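Local coordinates for HTH-type transcriptional regulator TreR (Bacillus subtilis, PDB 2OGG), which represses the trehalose operon trePA as a GntR-family DNA-binding regulator and binds trehalose-6-phosphate, this fragment being its effector-binding UTRA domain, at residues A[35-40]-A[55-60]; A[88-93]-A[118-123]. All blocks are in the same frame, centred on the assembly; numbering follows the deposited sequence.

In the fold
Both contacts are antiparallel strand pairs in one sheet, on opposite halves of it: interaction 1 joins strands 37-46 and 49-59, consecutive in the chain, and interaction 2 joins strands 114-124 and 87-98, the latter outermost within the chain. Their centres lie about 15 Å apart and their nearest atoms about 7 Å, with strand 129-138 between them in the sheet order. Interaction 1 holds more buried residues, six against three, and packs aromatic side chains beside helix 23-29 and a loop. It also has more charged side chains, with partners in its own chain and a sulfate at its end. Interaction 2 has fewer, of which Glu93 forms a salt bridge with another subunit, and it meets two further subunits.

Interaction 1. Residues A[35-40]-A[55-60]; sequences DDIWEV and KDYFFR. With SO4 (sulfate ion), chain D.
Lys55 CA makes a CA-H...O contact with Val40 O, while the lysine amine turns to a salt bridge with Glu102. Asp56 and Val40 form a hydrogen-bonded pair, with Asp56 N 2.8 Å from Val40 O; the Asp56 carboxylate is engaged by Thr133, Gln131 and Arg42. Tyr57 faces Glu39 in a non-hydrogen-bonded pair, and the extended glutamate runs alongside the ring, so that Tyr57 OH donates a very short 2.5 Å bond to Glu39 OE2. At Phe58 a chi1 of 51° sets CG between the backbone N and the carbonyl carbon, bringing the ring to Trp38, whose CB sits over one face, 4.0 Å from the centroid. The indole's five-membered ring meets it obliquely, planes at 42°, and Trp38 NE1 bonds to Val63 O. Phe59 receives Ile37 CD1 over a face, 3.8 Å from the centroid, and at its edge Asp35 OD2, 3.6 Å from CE1 and hydrogen-bonded to Asn32 N. Beyond the last bridge, Arg60 N bonds to Asp36 O at 2.9 Å. A sulfate, probably from crystallisation, takes a nearly straight 2.7 Å bond from Asp36 N to its O1, with Arg60 NH1 near its O3. Such alternating pairs mark an antiparallel beta hairpin of the UTRA-domain sheet.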
loop_
_atom_site.group_PDB
_atom_site.type_symbol
_atom_site.label_atom_id
_atom_site.label_comp_id
_atom_site.label_asym_id
_atom_site.label_seq_id
_atom_site.Cartn_x
_atom_site.Cartn_y
_atom_site.Cartn_z
ATOM N N ASP A 35 -31.952 -6.958 -4.975
ATOM C CA ASP A 35 -30.883 -6.142 -5.506
ATOM C C ASP A 35 -30.595 -6.688 -6.889
ATOM O O ASP A 35 -30.565 -7.896 -7.078
ATOM C CB ASP A 35 -29.626 -6.289 -4.649
ATOM C CG ASP A 35 -29.659 -5.430 -3.393
ATOM O OD1 ASP A 35 -30.120 -4.257 -3.471
ATOM O OD2 ASP A 35 -29.117 -5.895 -2.358
ATOM N N ASP A 36 -30.499 -5.813 -7.875
ATOM C CA ASP A 36 -30.188 -6.245 -9.226
ATOM C C ASP A 36 -28.674 -6.242 -9.396
ATOM O O ASP A 36 -28.013 -5.225 -9.173
ATOM C CB ASP A 36 -30.876 -5.341 -10.255
ATOM C CG ASP A 36 -32.327 -5.750 -10.513
ATOM O OD1 ASP A 36 -32.693 -6.897 -10.157
ATOM O OD2 ASP A 36 -33.072 -4.968 -11.160
ATOM N N ILE A 37 -28.135 -7.394 -9.768
ATOM C CA ILE A 37 -26.700 -7.588 -9.819
ATOM C C ILE A 37 -26.307 -7.935 -11.245
ATOM O O ILE A 37 -26.957 -8.749 -11.880
ATOM C CB ILE A 37 -26.280 -8.782 -8.902
ATOM C CG1 ILE A 37 -26.579 -8.461 -7.437
ATOM C CG2 ILE A 37 -24.809 -9.104 -9.068
ATOM C CD1 ILE A 37 -25.874 -7.229 -6.956
ATOM N N TRP A 38 -25.253 -7.308 -11.751
ATOM C CA TRP A 38 -24.742 -7.640 -13.067
ATOM C C TRP A 38 -23.799 -8.803 -12.829
ATOM O O TRP A 38 -23.136 -8.828 -11.791
ATOM C CB TRP A 38 -23.914 -6.471 -13.584
ATOM C CG TRP A 38 -24.702 -5.300 -14.013
ATOM C CD1 TRP A 38 -24.665 -4.044 -13.475
ATOM C CD2 TRP A 38 -25.502 -5.204 -15.200
ATOM N NE1 TRP A 38 -25.405 -3.164 -14.255
ATOM C CE2 TRP A 38 -25.873 -3.843 -15.348
ATOM C CE3 TRP A 38 -25.792 -6.091 -16.237
ATOM C CZ2 TRP A 38 -26.590 -3.385 -16.439
ATOM C CZ3 TRP A 38 -26.504 -5.623 -17.338
ATOM C CH2 TRP A 38 -26.908 -4.297 -17.420
ATOM N N GLU A 39 -23.888 -9.848 -13.654
ATOM C CA GLU A 39 -22.894 -10.917 -13.628
ATOM C C GLU A 39 -22.176 -10.999 -14.968
ATOM O O GLU A 39 -22.819 -11.029 -16.013
ATOM C CB GLU A 39 -23.551 -12.254 -13.338
ATOM C CG GLU A 39 -22.780 -13.447 -13.910
ATOM C CD GLU A 39 -23.324 -14.809 -13.449
ATOM O OE1 GLU A 39 -24.467 -15.155 -13.822
ATOM O OE2 GLU A 39 -22.625 -15.518 -12.679
ATOM N N VAL A 40 -20.854 -10.969 -14.959
ATOM C CA VAL A 40 -20.105 -11.149 -16.214
ATOM C C VAL A 40 -19.074 -12.259 -16.030
ATOM O O VAL A 40 -18.314 -12.267 -15.040
ATOM C CB VAL A 40 -19.345 -9.884 -16.605
ATOM C CG1 VAL A 40 -18.716 -10.041 -18.005
ATOM C CG2 VAL A 40 -20.263 -8.659 -16.529
ATOM N N LYS A 55 -14.682 -13.808 -13.231
ATOM C CA LYS A 55 -16.094 -13.593 -12.866
ATOM C C LYS A 55 -16.290 -12.265 -12.134
ATOM O O LYS A 55 -15.590 -11.987 -11.162
ATOM C CB LYS A 55 -16.588 -14.775 -12.032
ATOM C CG LYS A 55 -16.440 -16.101 -12.782
ATOM C CD LYS A 55 -16.484 -17.331 -11.881
ATOM C CE LYS A 55 -17.901 -17.576 -11.377
ATOM N NZ LYS A 55 -18.085 -18.932 -10.814
ATOM N N ASP A 56 -17.017 -11.336 -12.739
ATOM C CA ASP A 56 -17.322 -10.095 -12.035
ATOM C C ASP A 56 -18.794 -10.057 -11.647
ATOM O O ASP A 56 -19.634 -10.278 -12.513
ATOM C CB ASP A 56 -16.979 -8.869 -12.893
ATOM C CG ASP A 56 -15.489 -8.499 -12.836
ATOM O OD1 ASP A 56 -15.130 -7.776 -11.879
ATOM O OD2 ASP A 56 -14.693 -8.872 -13.760
ATOM N N TYR A 57 -19.067 -9.400 -10.523
ATOM C CA TYR A 57 -20.414 -9.196 -10.000
ATOM C C TYR A 57 -20.473 -7.824 -9.307
ATOM O O TYR A 57 -19.735 -7.587 -8.356
ATOM C CB TYR A 57 -20.715 -10.263 -8.947
ATOM C CG TYR A 57 -20.729 -11.662 -9.500
ATOM C CD1 TYR A 57 -21.898 -12.214 -10.025
ATOM C CD2 TYR A 57 -19.602 -12.464 -9.435
ATOM C CE1 TYR A 57 -21.909 -13.486 -10.525
ATOM C CE2 TYR A 57 -19.568 -13.658 -10.061
ATOM C CZ TYR A 57 -20.743 -14.212 -10.530
ATOM O OH TYR A 57 -20.728 -15.475 -11.083
ATOM N N PHE A 58 -21.376 -6.943 -9.736
ATOM C CA PHE A 58 -21.536 -5.657 -9.086
ATOM C C PHE A 58 -22.956 -5.129 -9.212
ATOM O O PHE A 58 -23.756 -5.677 -9.981
ATOM C CB PHE A 58 -20.519 -4.657 -9.621
ATOM C CG PHE A 58 -20.495 -4.577 -11.107
ATOM C CD1 PHE A 58 -19.766 -5.470 -11.837
ATOM C CD2 PHE A 58 -21.334 -3.709 -11.773
ATOM C CE1 PHE A 58 -19.779 -5.429 -13.209
ATOM C CE2 PHE A 58 -21.339 -3.645 -13.150
ATOM C CZ PHE A 58 -20.538 -4.487 -13.871
ATOM N N PHE A 59 -23.325 -4.206 -8.321
ATOM C CA PHE A 59 -24.728 -3.767 -8.233
ATOM C C PHE A 59 -25.076 -2.831 -9.386
ATOM O O PHE A 59 -24.531 -1.706 -9.488
ATOM C CB PHE A 59 -25.022 -3.037 -6.915
ATOM C CG PHE A 59 -24.926 -3.892 -5.700
ATOM C CD1 PHE A 59 -26.066 -4.180 -4.960
ATOM C CD2 PHE A 59 -23.687 -4.195 -5.149
ATOM C CE1 PHE A 59 -25.977 -4.832 -3.742
ATOM C CE2 PHE A 59 -23.591 -4.977 -3.992
ATOM C CZ PHE A 59 -24.736 -5.223 -3.247
ATOM N N ARG A 60 -26.226 -3.112 -9.974
ATOM C CA ARG A 60 -26.728 -2.253 -11.004
ATOM C C ARG A 60 -27.057 -0.877 -10.433
ATOM O O ARG A 60 -26.994 0.118 -11.131
ATOM C CB ARG A 60 -27.951 -2.865 -11.638
ATOM C CG ARG A 60 -28.775 -1.867 -12.420
ATOM C CD ARG A 60 -30.198 -2.323 -12.434
ATOM N NE ARG A 60 -31.063 -1.252 -12.862
ATOM C CZ ARG A 60 -31.359 -0.191 -12.124
ATOM N NH1 ARG A 60 -31.009 -0.136 -10.841
ATOM N NH2 ARG A 60 -32.141 0.744 -12.637
HETATM S S SO4 D . -31.922 -2.395 -7.831
HETATM O O1 SO4 D . -30.860 -3.241 -7.277
HETATM O O2 SO4 D . -31.678 -1.014 -7.403
HETATM O O3 SO4 D . -31.918 -2.436 -9.304
HETATM O O4 SO4 D . -33.214 -2.884 -7.336
HETATM O O HOH W 1 -15.533 -10.817 -15.922
#

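Interaction 2. Residues A[88-93]-A[118-123]; sequences SYAQKE and VRNYVF
Tyr89 lays its ring over that of Phe123 in an offset stack, centroids 4.6 Å apart and planes only 7° from parallel, with Tyr89 CE2 3.6 Å from Phe123 CD2. The tyrosine's CG stands between its backbone N and carbonyl carbon (chi1 61°), that of Phe123 anti to the carbonyl carbon, and so the rings overlap. Phe123 CB also makes a CH-pi contact with the Tyr89 ring. Further along, Gln91 and Tyr121 exchange backbone bonds, and Gln91 O lies in the plane of the Tyr121 ring, at its edge, 3.4 Å from CD2; Tyr121 OH bonds to Gln28. On the other face of the sheet, Lys92 CG packs against Val118 CG1 at 3.8 Å. Glu93 OE1 and Arg119 NH1 are 4.5 Å apart, too far for a salt bridge. A water in the guanidinium plane accepts from Arg119 NH1 at 2.8 Å and also lies 2.8 Å from Glu93 O. The firmer ionic partners are Glu97 for Arg119 and Arg143 of the second subunit for Glu93. Lys92 and Glu93 also pair with a strand of that subunit: an antiparallel ladder on the strand outermost within this chain, from which the UTRA-domain sheet runs on into the second subunit.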
loop_
_atom_site.group_PDB
_atom_site.type_symbol
_atom_site.label_atom_id
_atom_site.label_comp_id
_atom_site.label_asym_id
_atom_site.label_seq_id
_atom_site.Cartn_x
_atom_site.Cartn_y
_atom_site.Cartn_z
ATOM N N SER A 88 -13.168 3.343 -2.552
ATOM C CA SER A 88 -12.282 3.655 -1.444
ATOM C C SER A 88 -11.114 2.690 -1.299
ATOM O O SER A 88 -9.949 3.087 -1.300
ATOM C CB SER A 88 -13.071 3.713 -0.146
ATOM O OG SER A 88 -12.225 4.152 0.896
ATOM N N TYR A 89 -11.429 1.438 -1.024
ATOM C CA TYR A 89 -10.396 0.431 -0.864
ATOM C C TYR A 89 -10.898 -0.861 -1.427
ATOM O O TYR A 89 -12.108 -1.063 -1.546
ATOM C CB TYR A 89 -10.021 0.243 0.614
ATOM C CG TYR A 89 -11.154 -0.225 1.512
ATOM C CD1 TYR A 89 -12.104 0.680 1.981
ATOM C CD2 TYR A 89 -11.155 -1.519 2.053
ATOM C CE1 TYR A 89 -13.085 0.300 2.918
ATOM C CE2 TYR A 89 -12.125 -1.919 3.000
ATOM C CZ TYR A 89 -13.100 -1.002 3.420
ATOM O OH TYR A 89 -14.079 -1.356 4.343
ATOM N N ALA A 90 -9.958 -1.738 -1.759
ATOM C CA ALA A 90 -10.267 -3.110 -2.139
ATOM C C ALA A 90 -9.525 -4.070 -1.224
ATOM O O ALA A 90 -8.395 -3.818 -0.794
ATOM C CB ALA A 90 -9.872 -3.364 -3.566
ATOM N N GLN A 91 -10.095 -5.247 -1.057
ATOM C CA GLN A 91 -9.442 -6.256 -0.297
ATOM C C GLN A 91 -9.309 -7.510 -1.166
ATOM O O GLN A 91 -10.290 -7.993 -1.737
ATOM C CB GLN A 91 -10.239 -6.534 0.941
ATOM C CG GLN A 91 -9.727 -7.752 1.664
ATOM C CD GLN A 91 -10.431 -7.957 2.971
ATOM O OE1 GLN A 91 -10.969 -6.994 3.548
ATOM N NE2 GLN A 91 -10.508 -9.217 3.421
ATOM N N LYS A 92 -8.096 -8.050 -1.209
ATOM C CA LYS A 92 -7.731 -9.173 -2.075
ATOM C C LYS A 92 -7.450 -10.426 -1.240
ATOM O O LYS A 92 -6.785 -10.361 -0.212
ATOM C CB LYS A 92 -6.454 -8.794 -2.826
ATOM C CG LYS A 92 -6.355 -9.309 -4.213
ATOM C CD LYS A 92 -5.340 -8.504 -5.036
ATOM C CE LYS A 92 -5.988 -7.279 -5.703
ATOM N NZ LYS A 92 -4.992 -6.352 -6.356
ATOM N N GLU A 93 -7.924 -11.580 -1.687
ATOM C CA GLU A 93 -7.588 -12.814 -1.018
ATOM C C GLU A 93 -7.229 -13.816 -2.110
ATOM O O GLU A 93 -7.980 -13.974 -3.086
ATOM C CB GLU A 93 -8.768 -13.326 -0.190
ATOM C CG GLU A 93 -8.419 -14.587 0.628
ATOM C CD GLU A 93 -9.627 -15.450 1.002
ATOM O OE1 GLU A 93 -10.530 -15.639 0.147
ATOM O OE2 GLU A 93 -9.577 -16.088 2.080
ATOM N N VAL A 118 -7.825 -15.578 -7.346
ATOM C CA VAL A 118 -7.760 -14.239 -6.768
ATOM C C VAL A 118 -9.156 -13.651 -6.589
ATOM O O VAL A 118 -9.942 -13.546 -7.544
ATOM C CB VAL A 118 -6.930 -13.288 -7.645
ATOM C CG1 VAL A 118 -6.824 -11.936 -6.959
ATOM C CG2 VAL A 118 -5.536 -13.893 -7.907
ATOM N N ARG A 119 -9.489 -13.364 -5.338
ATOM C CA ARG A 119 -10.762 -12.734 -5.013
ATOM C C ARG A 119 -10.546 -11.329 -4.521
ATOM O O ARG A 119 -9.815 -11.108 -3.564
ATOM C CB ARG A 119 -11.496 -13.520 -3.951
ATOM C CG ARG A 119 -12.154 -14.758 -4.498
ATOM C CD ARG A 119 -12.867 -15.483 -3.380
ATOM N NE ARG A 119 -13.515 -16.699 -3.845
ATOM C CZ ARG A 119 -12.974 -17.909 -3.780
ATOM N NH1 ARG A 119 -11.697 -18.078 -3.442
ATOM N NH2 ARG A 119 -13.655 -18.925 -4.246
ATOM N N ASN A 120 -11.402 -10.439 -4.985
ATOM C CA ASN A 120 -11.213 -9.031 -4.745
ATOM C C ASN A 120 -12.560 -8.376 -4.434
ATOM O O ASN A 120 -13.549 -8.625 -5.116
ATOM C CB ASN A 120 -10.598 -8.444 -6.002
ATOM C CG ASN A 120 -10.127 -7.058 -5.817
ATOM O OD1 ASN A 120 -9.695 -6.679 -4.740
ATOM N ND2 ASN A 120 -10.040 -6.337 -6.911
ATOM N N TYR A 121 -12.628 -7.694 -3.306
ATOM C CA TYR A 121 -13.848 -7.044 -2.847
ATOM C C TYR A 121 -13.640 -5.535 -2.829
ATOM O O TYR A 121 -12.781 -5.035 -2.109
ATOM C CB TYR A 121 -14.147 -7.528 -1.439
ATOM C CG TYR A 121 -14.267 -9.029 -1.359
ATOM C CD1 TYR A 121 -15.520 -9.649 -1.336
ATOM C CD2 TYR A 121 -13.133 -9.835 -1.278
ATOM C CE1 TYR A 121 -15.638 -11.029 -1.302
ATOM C CE2 TYR A 121 -13.244 -11.215 -1.146
ATOM C CZ TYR A 121 -14.498 -11.810 -1.231
ATOM O OH TYR A 121 -14.629 -13.177 -1.107
ATOM N N VAL A 122 -14.426 -4.805 -3.614
ATOM C CA VAL A 122 -14.230 -3.361 -3.762
ATOM C C VAL A 122 -15.329 -2.606 -3.014
ATOM O O VAL A 122 -16.470 -3.057 -2.992
ATOM C CB VAL A 122 -14.248 -2.998 -5.241
ATOM C CG1 VAL A 122 -13.712 -1.602 -5.485
ATOM C CG2 VAL A 122 -13.456 -4.009 -6.004
ATOM N N PHE A 123 -14.927 -1.659 -2.169
ATOM C CA PHE A 123 -15.845 -0.926 -1.292
ATOM C C PHE A 123 -15.908 0.564 -1.696
ATOM O O PHE A 123 -14.965 1.102 -2.300
ATOM C CB PHE A 123 -15.335 -0.998 0.141
ATOM C CG PHE A 123 -15.389 -2.364 0.751
ATOM C CD1 PHE A 123 -16.408 -2.693 1.655
ATOM C CD2 PHE A 123 -14.353 -3.277 0.533
ATOM C CE1 PHE A 123 -16.435 -3.960 2.265
ATOM C CE2 PHE A 123 -14.373 -4.538 1.114
ATOM C CZ PHE A 123 -15.398 -4.873 2.017
HETATM O O HOH W 2 -9.618 -16.231 -2.889
#